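Local atomic coordinates of cell surface protein (Putative S-layer protein) (Clostridioides difficile R20291, PDB entry 5NJL), a protein that is a cell-wall protein with a three-domain fold, probably part of the bacterial surface layer, that mediates cell adhesion in vitro. Residues Leu67-Gly81 with Ile201-Ser214. Numbering follows the deposited sequence.
With SO4 (sulfate ion), chain F; SO4 (sulfate ion), chain R; SO4 (sulfate ion), chain H.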
ATOM      1  N   LEU A  67      17.601 -19.246 -11.468  1.00 34.78           N
ATOM      2  CA  LEU A  67      18.366 -18.020 -11.243  1.00 34.48           C
ATOM      3  C   LEU A  67      19.860 -18.360 -11.154  1.00 35.01           C
ATOM      4  O   LEU A  67      20.260 -19.213 -10.356  1.00 35.28           O
ATOM      5  CB  LEU A  67      17.910 -17.362  -9.940  1.00 35.94           C
ATOM      6  CG  LEU A  67      18.454 -15.989  -9.601  1.00 36.21           C
ATOM      7  CD1 LEU A  67      18.142 -15.001 -10.704  1.00 38.23           C
ATOM      8  CD2 LEU A  67      17.875 -15.553  -8.268  1.00 37.49           C
ATOM      9  N   GLY A  68      20.654 -17.718 -11.995  1.00 36.19           N
ATOM     10  CA  GLY A  68      22.092 -18.023 -12.108  1.00 38.66           C
ATOM     11  C   GLY A  68      22.910 -17.502 -10.946  1.00 38.67           C
ATOM     12  O   GLY A  68      22.424 -16.692 -10.130  1.00 35.11           O
ATOM     13  N   GLU A  69      24.165 -17.956 -10.876  1.00 39.48           N
ATOM     14  CA  GLU A  69      25.103 -17.519  -9.822  1.00 39.85           C
ATOM     15  C   GLU A  69      25.333 -16.018  -9.922  1.00 34.11           C
ATOM     16  O   GLU A  69      25.566 -15.485 -11.009  1.00 32.91           O
ATOM     17  CB  GLU A  69      26.437 -18.282  -9.920  1.00 44.65           C
ATOM     18  CG  GLU A  69      26.345 -19.796  -9.679  1.00 51.31           C
ATOM     19  CD  GLU A  69      25.901 -20.196  -8.271  1.00 56.50           C
ATOM     20  OE1 GLU A  69      26.031 -19.392  -7.318  1.00 63.59           O
ATOM     21  OE2 GLU A  69      25.411 -21.338  -8.109  1.00 64.38           O
ATOM     22  N   ASN A  70      25.213 -15.321  -8.795  1.00 35.21           N
ATOM     23  CA  ASN A  70      25.343 -13.850  -8.735  1.00 35.41           C
ATOM     24  C   ASN A  70      24.376 -13.107  -9.660  1.00 36.16           C
ATOM     25  O   ASN A  70      24.644 -11.968 -10.059  1.00 35.64           O
ATOM     26  CB  ASN A  70      26.814 -13.393  -8.948  1.00 38.16           C
ATOM     27  CG  ASN A  70      27.547 -13.092  -7.634  1.00 37.57           C
ATOM     28  OD1 ASN A  70      26.938 -12.921  -6.583  1.00 37.02           O
ATOM     29  ND2 ASN A  70      28.861 -13.039  -7.695  1.00 37.55           N
ATOM     30  N   LYS A  71      23.248 -13.750  -9.977  1.00 35.68           N
ATOM     31  CA  LYS A  71      22.136 -13.066 -10.660  1.00 37.05           C
ATOM     32  C   LYS A  71      21.045 -12.790  -9.627  1.00 35.59           C
ATOM     33  O   LYS A  71      21.076 -13.310  -8.495  1.00 32.34           O
ATOM     34  CB  LYS A  71      21.571 -13.897 -11.812  1.00 41.03           C
ATOM     35  CG  LYS A  71      22.595 -14.274 -12.885  1.00 44.49           C
ATOM     36  CD  LYS A  71      23.165 -13.052 -13.575  1.00 46.18           C
ATOM     37  CE  LYS A  71      24.026 -13.471 -14.750  1.00 53.36           C
ATOM     38  NZ  LYS A  71      24.534 -12.276 -15.458  1.00 57.58           N
ATOM     39  N   GLU A  72      20.097 -11.951 -10.025  1.00 37.28           N
ATOM     40  CA  GLU A  72      18.988 -11.599  -9.158  1.00 38.94           C
ATOM     41  C   GLU A  72      17.664 -11.444  -9.892  1.00 36.59           C
ATOM     42  O   GLU A  72      17.613 -11.294 -11.117  1.00 34.27           O
ATOM     43  CB  GLU A  72      19.312 -10.317  -8.382  1.00 42.66           C
ATOM     44  CG  GLU A  72      19.572  -9.103  -9.249  1.00 47.00           C
ATOM     45  CD  GLU A  72      20.093  -7.926  -8.438  1.00 49.02           C
ATOM     46  OE1 GLU A  72      21.085  -8.092  -7.689  1.00 54.59           O
ATOM     47  OE2 GLU A  72      19.512  -6.832  -8.570  1.00 51.98           O
ATOM     48  N   LEU A  73      16.607 -11.459  -9.088  1.00 35.45           N
ATOM     49  CA  LEU A  73      15.221 -11.404  -9.552  1.00 38.86           C
ATOM     50  C   LEU A  73      14.507 -10.447  -8.596  1.00 35.60           C
ATOM     51  O   LEU A  73      14.794 -10.465  -7.396  1.00 39.78           O
ATOM     52  CB  LEU A  73      14.627 -12.810  -9.418  1.00 41.46           C
ATOM     53  CG  LEU A  73      13.491 -13.334 -10.267  1.00 48.06           C
ATOM     54  CD1 LEU A  73      13.782 -13.132 -11.751  1.00 48.22           C
ATOM     55  CD2 LEU A  73      13.274 -14.811  -9.940  1.00 47.75           C
ATOM     56  N   ILE A  74      13.602  -9.622  -9.116  1.00 35.00           N
ATOM     57  CA  ILE A  74      12.816  -8.700  -8.296  1.00 35.21           C
ATOM     58  C   ILE A  74      11.375  -9.202  -8.283  1.00 31.75           C
ATOM     59  O   ILE A  74      10.855  -9.531  -9.335  1.00 30.45           O
ATOM     60  CB  ILE A  74      12.838  -7.265  -8.886  1.00 39.94           C
ATOM     61  CG1 ILE A  74      14.277  -6.742  -9.041  1.00 44.12           C
ATOM     62  CG2 ILE A  74      12.032  -6.299  -8.018  1.00 40.10           C
ATOM     63  CD1 ILE A  74      14.981  -6.475  -7.729  1.00 45.65           C
ATOM     64  N   VAL A  75      10.770  -9.295  -7.101  1.00 32.68           N
ATOM     65  CA  VAL A  75       9.351  -9.661  -6.958  1.00 32.63           C
ATOM     66  C   VAL A  75       8.632  -8.485  -6.280  1.00 32.60           C
ATOM     67  O   VAL A  75       9.056  -8.062  -5.198  1.00 33.15           O
ATOM     68  CB  VAL A  75       9.177 -10.929  -6.092  1.00 32.25           C
ATOM     69  CG1 VAL A  75       7.709 -11.292  -5.924  1.00 32.96           C
ATOM     70  CG2 VAL A  75       9.963 -12.104  -6.677  1.00 33.86           C
ATOM     71  N   THR A  76       7.568  -7.962  -6.904  1.00 31.81           N
ATOM     72  CA  THR A  76       6.706  -6.962  -6.232  1.00 31.73           C
ATOM     73  C   THR A  76       5.338  -7.533  -5.899  1.00 30.70           C
ATOM     74  O   THR A  76       4.794  -8.332  -6.656  1.00 31.94           O
ATOM     75  CB  THR A  76       6.578  -5.662  -7.036  1.00 31.88           C
ATOM     76  OG1 THR A  76       5.818  -5.870  -8.227  1.00 31.43           O
ATOM     77  CG2 THR A  76       7.966  -5.132  -7.407  1.00 32.68           C
ATOM     78  N   ILE A  77       4.852  -7.199  -4.715  1.00 27.87           N
ATOM     79  CA  ILE A  77       3.570  -7.662  -4.195  1.00 29.33           C
ATOM     80  C   ILE A  77       2.705  -6.407  -4.030  1.00 30.36           C
ATOM     81  O   ILE A  77       3.061  -5.496  -3.256  1.00 30.39           O
ATOM     82  CB  ILE A  77       3.759  -8.366  -2.855  1.00 29.62           C
ATOM     83  CG1 ILE A  77       4.747  -9.548  -3.001  1.00 29.97           C
ATOM     84  CG2 ILE A  77       2.422  -8.803  -2.245  1.00 31.65           C
ATOM     85  CD1 ILE A  77       4.963 -10.310  -1.713  1.00 32.33           C
ATOM     86  N   THR A  78       1.610  -6.361  -4.780  1.00 31.63           N
ATOM     87  CA  THR A  78       0.627  -5.285  -4.729  1.00 31.52           C
ATOM     88  C   THR A  78      -0.739  -5.846  -4.274  1.00 31.02           C
ATOM     89  O   THR A  78      -1.220  -6.829  -4.821  1.00 29.41           O
ATOM     90  CB  THR A  78       0.519  -4.609  -6.096  1.00 32.66           C
ATOM     91  OG1 THR A  78       1.809  -4.136  -6.502  1.00 35.49           O
ATOM     92  CG2 THR A  78      -0.443  -3.422  -6.059  1.00 34.79           C
ATOM     93  N   ASP A  79      -1.313  -5.244  -3.236  1.00 29.69           N
ATOM     94  CA  ASP A  79      -2.720  -5.418  -2.857  1.00 29.73           C
ATOM     95  C   ASP A  79      -3.552  -4.618  -3.848  1.00 30.80           C
ATOM     96  O   ASP A  79      -3.395  -3.394  -3.962  1.00 31.78           O
ATOM     97  CB  ASP A  79      -2.874  -4.956  -1.393  1.00 32.44           C
ATOM     98  CG  ASP A  79      -4.285  -5.027  -0.856  1.00 32.98           C
ATOM     99  OD1 ASP A  79      -5.242  -5.447  -1.548  1.00 33.41           O
ATOM    100  OD2 ASP A  79      -4.438  -4.669   0.325  1.00 33.44           O
ATOM    101  N   LYS A  80      -4.415  -5.281  -4.615  1.00 27.28           N
ATOM    102  CA  LYS A  80      -5.252  -4.582  -5.579  1.00 27.88           C
ATOM    103  C   LYS A  80      -6.411  -3.780  -4.924  1.00 26.86           C
ATOM    104  O   LYS A  80      -7.180  -3.139  -5.637  1.00 25.84           O
ATOM    105  CB  LYS A  80      -5.833  -5.533  -6.624  1.00 29.81           C
ATOM    106  CG  LYS A  80      -4.799  -6.197  -7.534  1.00 31.79           C
ATOM    107  CD  LYS A  80      -5.397  -7.329  -8.375  1.00 33.93           C
ATOM    108  CE  LYS A  80      -6.171  -6.883  -9.602  1.00 36.55           C
ATOM    109  NZ  LYS A  80      -5.360  -5.978 -10.442  1.00 39.85           N
ATOM    110  N   GLY A  81      -6.529  -3.848  -3.598  1.00 26.42           N
ATOM    111  CA  GLY A  81      -7.504  -3.067  -2.842  1.00 28.74           C
ATOM    112  C   GLY A  81      -8.635  -3.967  -2.422  1.00 26.03           C
ATOM    113  O   GLY A  81      -9.376  -4.462  -3.274  1.00 25.19           O
ATOM    114  N   ILE A 201     -11.351   0.287  -4.637  1.00 28.43           N
ATOM    115  CA  ILE A 201     -10.360   0.547  -3.601  1.00 28.70           C
ATOM    116  C   ILE A 201      -8.976   0.624  -4.276  1.00 33.11           C
ATOM    117  O   ILE A 201      -8.675  -0.182  -5.162  1.00 30.15           O
ATOM    118  CB  ILE A 201     -10.359  -0.535  -2.513  1.00 27.08           C
ATOM    119  CG1 ILE A 201     -11.729  -0.589  -1.798  1.00 27.26           C
ATOM    120  CG2 ILE A 201      -9.256  -0.284  -1.497  1.00 27.93           C
ATOM    121  CD1 ILE A 201     -11.970  -1.861  -1.031  1.00 26.18           C
ATOM    122  N   ASP A 202      -8.155   1.600  -3.872  1.00 31.79           N
ATOM    123  CA  ASP A 202      -6.870   1.824  -4.534  1.00 35.18           C
ATOM    124  C   ASP A 202      -5.889   0.700  -4.205  1.00 34.00           C
ATOM    125  O   ASP A 202      -5.900   0.150  -3.073  1.00 33.27           O
ATOM    126  CB  ASP A 202      -6.219   3.140  -4.086  1.00 38.56           C
ATOM    127  CG  ASP A 202      -6.984   4.396  -4.558  1.00 41.80           C
ATOM    128  OD1 ASP A 202      -7.874   4.318  -5.439  1.00 44.64           O
ATOM    129  OD2 ASP A 202      -6.652   5.476  -4.036  1.00 44.08           O
ATOM    130  N   ASP A 203      -5.001   0.427  -5.168  1.00 35.98           N
ATOM    131  CA  ASP A 203      -3.829  -0.434  -4.940  1.00 36.10           C
ATOM    132  C   ASP A 203      -3.030   0.039  -3.739  1.00 38.28           C
ATOM    133  O   ASP A 203      -3.006   1.226  -3.443  1.00 39.10           O
ATOM    134  CB  ASP A 203      -2.856  -0.391  -6.109  1.00 36.51           C
ATOM    135  CG  ASP A 203      -3.340  -1.111  -7.311  1.00 38.38           C
ATOM    136  OD1 ASP A 203      -4.423  -1.743  -7.298  1.00 38.14           O
ATOM    137  OD2 ASP A 203      -2.602  -1.045  -8.318  1.00 40.80           O
ATOM    138  N   VAL A 204      -2.384  -0.899  -3.061  1.00 36.36           N
ATOM    139  CA  VAL A 204      -1.396  -0.617  -2.025  1.00 37.93           C
ATOM    140  C   VAL A 204      -0.184  -1.509  -2.355  1.00 40.26           C
ATOM    141  O   VAL A 204      -0.289  -2.722  -2.313  1.00 35.46           O
ATOM    142  CB  VAL A 204      -1.897  -0.967  -0.604  1.00 39.58           C
ATOM    143  CG1 VAL A 204      -0.853  -0.572   0.436  1.00 39.88           C
ATOM    144  CG2 VAL A 204      -3.260  -0.324  -0.294  1.00 41.61           C
ATOM    145  N   GLN A 205       0.936  -0.906  -2.725  1.00 41.89           N
ATOM    146  CA  GLN A 205       2.188  -1.650  -2.884  1.00 45.19           C
ATOM    147  C   GLN A 205       2.700  -2.082  -1.530  1.00 42.34           C
ATOM    148  O   GLN A 205       2.906  -1.269  -0.648  1.00 46.23           O
ATOM    149  CB  GLN A 205       3.208  -0.809  -3.615  1.00 50.72           C
ATOM    150  CG  GLN A 205       2.869  -0.648  -5.092  1.00 55.62           C
ATOM    151  CD  GLN A 205       2.949   0.793  -5.550  1.00 64.34           C
ATOM    152  OE1 GLN A 205       4.010   1.268  -5.972  1.00 69.46           O
ATOM    153  NE2 GLN A 205       1.822   1.507  -5.458  1.00 69.36           N
ATOM    154  N   LEU A 206       2.842  -3.382  -1.346  1.00 35.62           N
ATOM    155  CA  LEU A 206       3.214  -3.926  -0.059  1.00 35.69           C
ATOM    156  C   LEU A 206       4.698  -4.247   0.057  1.00 36.57           C
ATOM    157  O   LEU A 206       5.265  -4.125   1.141  1.00 38.15           O
ATOM    158  CB  LEU A 206       2.411  -5.185   0.219  1.00 36.23           C
ATOM    159  CG  LEU A 206       0.904  -4.960   0.407  1.00 38.20           C
ATOM    160  CD1 LEU A 206       0.227  -6.315   0.537  1.00 38.17           C
ATOM    161  CD2 LEU A 206       0.640  -4.090   1.635  1.00 39.85           C
ATOM    162  N   ALA A 207       5.313  -4.712  -1.029  1.00 36.17           N
ATOM    163  CA  ALA A 207       6.698  -5.181  -0.940  1.00 35.64           C
ATOM    164  C   ALA A 207       7.410  -5.184  -2.260  1.00 35.52           C
ATOM    165  O   ALA A 207       6.797  -5.277  -3.313  1.00 33.58           O
ATOM    166  CB  ALA A 207       6.759  -6.558  -0.307  1.00 38.31           C
ATOM    167  N   GLU A 208       8.731  -5.060  -2.176  1.00 37.56           N
ATOM    168  CA  GLU A 208       9.637  -5.261  -3.300  1.00 39.42           C
ATOM    169  C   GLU A 208      10.742  -6.143  -2.711  1.00 41.37           C
ATOM    170  O   GLU A 208      11.433  -5.726  -1.775  1.00 38.87           O
ATOM    171  CB  GLU A 208      10.162  -3.903  -3.751  1.00 45.31           C
ATOM    172  CG  GLU A 208      11.222  -3.884  -4.835  1.00 48.69           C
ATOM    173  CD  GLU A 208      11.980  -2.548  -4.849  1.00 56.38           C
ATOM    174  OE1 GLU A 208      11.328  -1.489  -5.064  1.00 53.69           O
ATOM    175  OE2 GLU A 208      13.223  -2.559  -4.622  1.00 55.27           O
ATOM    176  N   ILE A 209      10.847  -7.383  -3.182  1.00 39.19           N
ATOM    177  CA  ILE A 209      11.816  -8.339  -2.645  1.00 39.11           C
ATOM    178  C   ILE A 209      12.824  -8.627  -3.742  1.00 38.87           C
ATOM    179  O   ILE A 209      12.441  -9.031  -4.834  1.00 37.10           O
ATOM    180  CB  ILE A 209      11.163  -9.643  -2.170  1.00 40.09           C
ATOM    181  CG1 ILE A 209      10.074  -9.360  -1.135  1.00 44.36           C
ATOM    182  CG2 ILE A 209      12.200 -10.604  -1.595  1.00 40.26           C
ATOM    183  CD1 ILE A 209       8.685  -9.491  -1.709  1.00 47.47           C
ATOM    184  N   THR A 210      14.111  -8.401  -3.443  1.00 38.60           N
ATOM    185  CA  THR A 210      15.201  -8.704  -4.373  1.00 36.70           C
ATOM    186  C   THR A 210      15.803 -10.041  -3.956  1.00 34.49           C
ATOM    187  O   THR A 210      16.218 -10.210  -2.822  1.00 34.21           O
ATOM    188  CB  THR A 210      16.277  -7.603  -4.354  1.00 38.14           C
ATOM    189  OG1 THR A 210      15.654  -6.358  -4.672  1.00 36.61           O
ATOM    190  CG2 THR A 210      17.379  -7.890  -5.394  1.00 36.00           C
ATOM    191  N   ILE A 211      15.786 -11.006  -4.872  1.00 34.26           N
ATOM    192  CA  ILE A 211      16.287 -12.337  -4.607  1.00 30.87           C
ATOM    193  C   ILE A 211      17.645 -12.420  -5.304  1.00 31.62           C
ATOM    194  O   ILE A 211      17.734 -12.177  -6.484  1.00 30.55           O
ATOM    195  CB  ILE A 211      15.368 -13.440  -5.171  1.00 31.63           C
ATOM    196  CG1 ILE A 211      13.933 -13.281  -4.649  1.00 31.26           C
ATOM    197  CG2 ILE A 211      15.893 -14.810  -4.760  1.00 31.19           C
ATOM    198  CD1 ILE A 211      12.943 -14.120  -5.439  1.00 33.50           C
ATOM    199  N   LYS A 212      18.682 -12.749  -4.547  1.00 32.88           N
ATOM    200  CA  LYS A 212      20.048 -12.770  -5.069  1.00 34.49           C
ATOM    201  C   LYS A 212      20.613 -14.147  -4.869  1.00 30.49           C
ATOM    202  O   LYS A 212      20.597 -14.673  -3.751  1.00 28.60           O
ATOM    203  CB  LYS A 212      20.905 -11.742  -4.339  1.00 37.52           C
ATOM    204  CG  LYS A 212      20.501 -10.315  -4.644  1.00 42.01           C
ATOM    205  CD  LYS A 212      21.349  -9.298  -3.887  1.00 44.88           C
ATOM    206  CE  LYS A 212      20.873  -7.883  -4.163  1.00 47.58           C
ATOM    207  NZ  LYS A 212      21.817  -6.831  -3.692  1.00 48.90           N
ATOM    208  N   ASN A 213      21.097 -14.757  -5.947  1.00 31.99           N
ATOM    209  CA  ASN A 213      21.765 -16.055  -5.819  1.00 33.80           C
ATOM    210  C   ASN A 213      23.248 -15.799  -5.490  1.00 34.48           C
ATOM    211  O   ASN A 213      24.128 -15.903  -6.355  1.00 32.48           O
ATOM    212  CB  ASN A 213      21.626 -16.887  -7.089  1.00 32.75           C
ATOM    213  CG  ASN A 213      22.095 -18.321  -6.899  1.00 33.22           C
ATOM    214  OD1 ASN A 213      22.362 -18.762  -5.779  1.00 31.27           O
ATOM    215  ND2 ASN A 213      22.147 -19.066  -7.990  1.00 32.04           N
ATOM    216  N   SER A 214      23.480 -15.433  -4.238  1.00 33.73           N
ATOM    217  CA  SER A 214      24.791 -15.015  -3.764  1.00 36.88           C
ATOM    218  C   SER A 214      24.850 -15.168  -2.257  1.00 38.31           C
ATOM    219  O   SER A 214      23.802 -15.268  -1.577  1.00 37.52           O
ATOM    220  CB  SER A 214      25.063 -13.546  -4.076  1.00 38.77           C
ATOM    221  OG  SER A 214      24.727 -13.183  -5.391  1.00 41.81           O
TER
HETATM  222  S   SO4 F 405      -5.697   2.372  -8.343  1.00 77.61           S
HETATM  223  O1  SO4 F 405      -6.976   1.624  -8.175  1.00 72.42           O
HETATM  224  O2  SO4 F 405      -5.177   2.154  -9.717  1.00 81.89           O
HETATM  225  O3  SO4 F 405      -4.691   1.935  -7.351  1.00 63.80           O
HETATM  226  O4  SO4 F 405      -5.945   3.822  -8.143  1.00 80.65           O
HETATM  227  S   SO4 R 417      24.693 -20.536 -13.603  1.00108.71           S
HETATM  228  O1  SO4 R 417      25.621 -21.439 -14.324  1.00114.76           O
HETATM  229  O2  SO4 R 417      23.811 -19.873 -14.597  1.00103.13           O
HETATM  230  O3  SO4 R 417      25.481 -19.514 -12.879  1.00107.22           O
HETATM  231  O4  SO4 R 417      23.897 -21.328 -12.630  1.00106.12           O
HETATM  232  S   SO4 H 407      21.747 -23.284  -7.181  1.00 84.04           S
HETATM  233  O1  SO4 H 407      20.646 -23.873  -7.984  1.00 86.08           O
HETATM  234  O2  SO4 H 407      22.851 -24.275  -7.118  1.00 85.24           O
HETATM  235  O3  SO4 H 407      21.240 -23.049  -5.805  1.00 79.97           O
HETATM  236  O4  SO4 H 407      22.251 -22.031  -7.804  1.00 67.26           O
HETATM  237  O   HOH W   1      23.197 -11.440  -6.860  1.00 51.55           O
HETATM  238  O   HOH W   2      -5.023  -3.235  -9.400  1.00 43.36           O
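L67 CG passes N213 CB at 4.1 Å while L67 CD2 lies against I211, and N213 CG, anti to its own nitrogen (chi1 -170°), carries the amide to the type II turn G68-K71. There N213 ND2 donates weakly to L67 O and, in a straighter bond, to an oxygen of a sulfate that probably comes from the crystallisation liquor. Two backbone bonds grip the turn, N70 N to N213 O (2.7 Å) and N213 N to K71 O at 170°. A short side-chain bond joins them: S214 OG donates to N70 OD1 in the amide's carbonyl plane (2.5 Å). E72 and K212 run side by side, E72 OE1 3.5 Å from K212 CE, yet their charged ends pair elsewhere, with K263 and E273. From L73 to I77, paired backbone bonds to I211, I209 and A207 fix an antiparallel register. On one face, I74 CD1 lies 3.1 Å from T210 OG1, a close approach set by the bend at chi2 (-69°). On the other, V75 CG2 meets I211 CD1 and I77 CD1 meets I209 CD1, each at 3.8 Å; L73, V75 and I211 on this face pack on helix 57-65. L206 and A207 both face I77, whose O accepts from L206 N (2.9 Å) and A207 N: a classic beta bulge, its extra residue in strand 204-212, moves the register by one before T78 pairs with Q205. D79 resumes two-way bonding with V204, while D79 OD1 receives G81 N from above the carboxylate plane, an Asx turn, and also bonds H82. Beyond it, water links K80 NZ to D203 OD1, and I201 CG2 packs against G81 CA. The evidence defines two adjacent inner strands, antiparallel to each other, of a five-stranded mixed sheet, with a classic beta bulge in strand 204-212 and helix 57-65 behind.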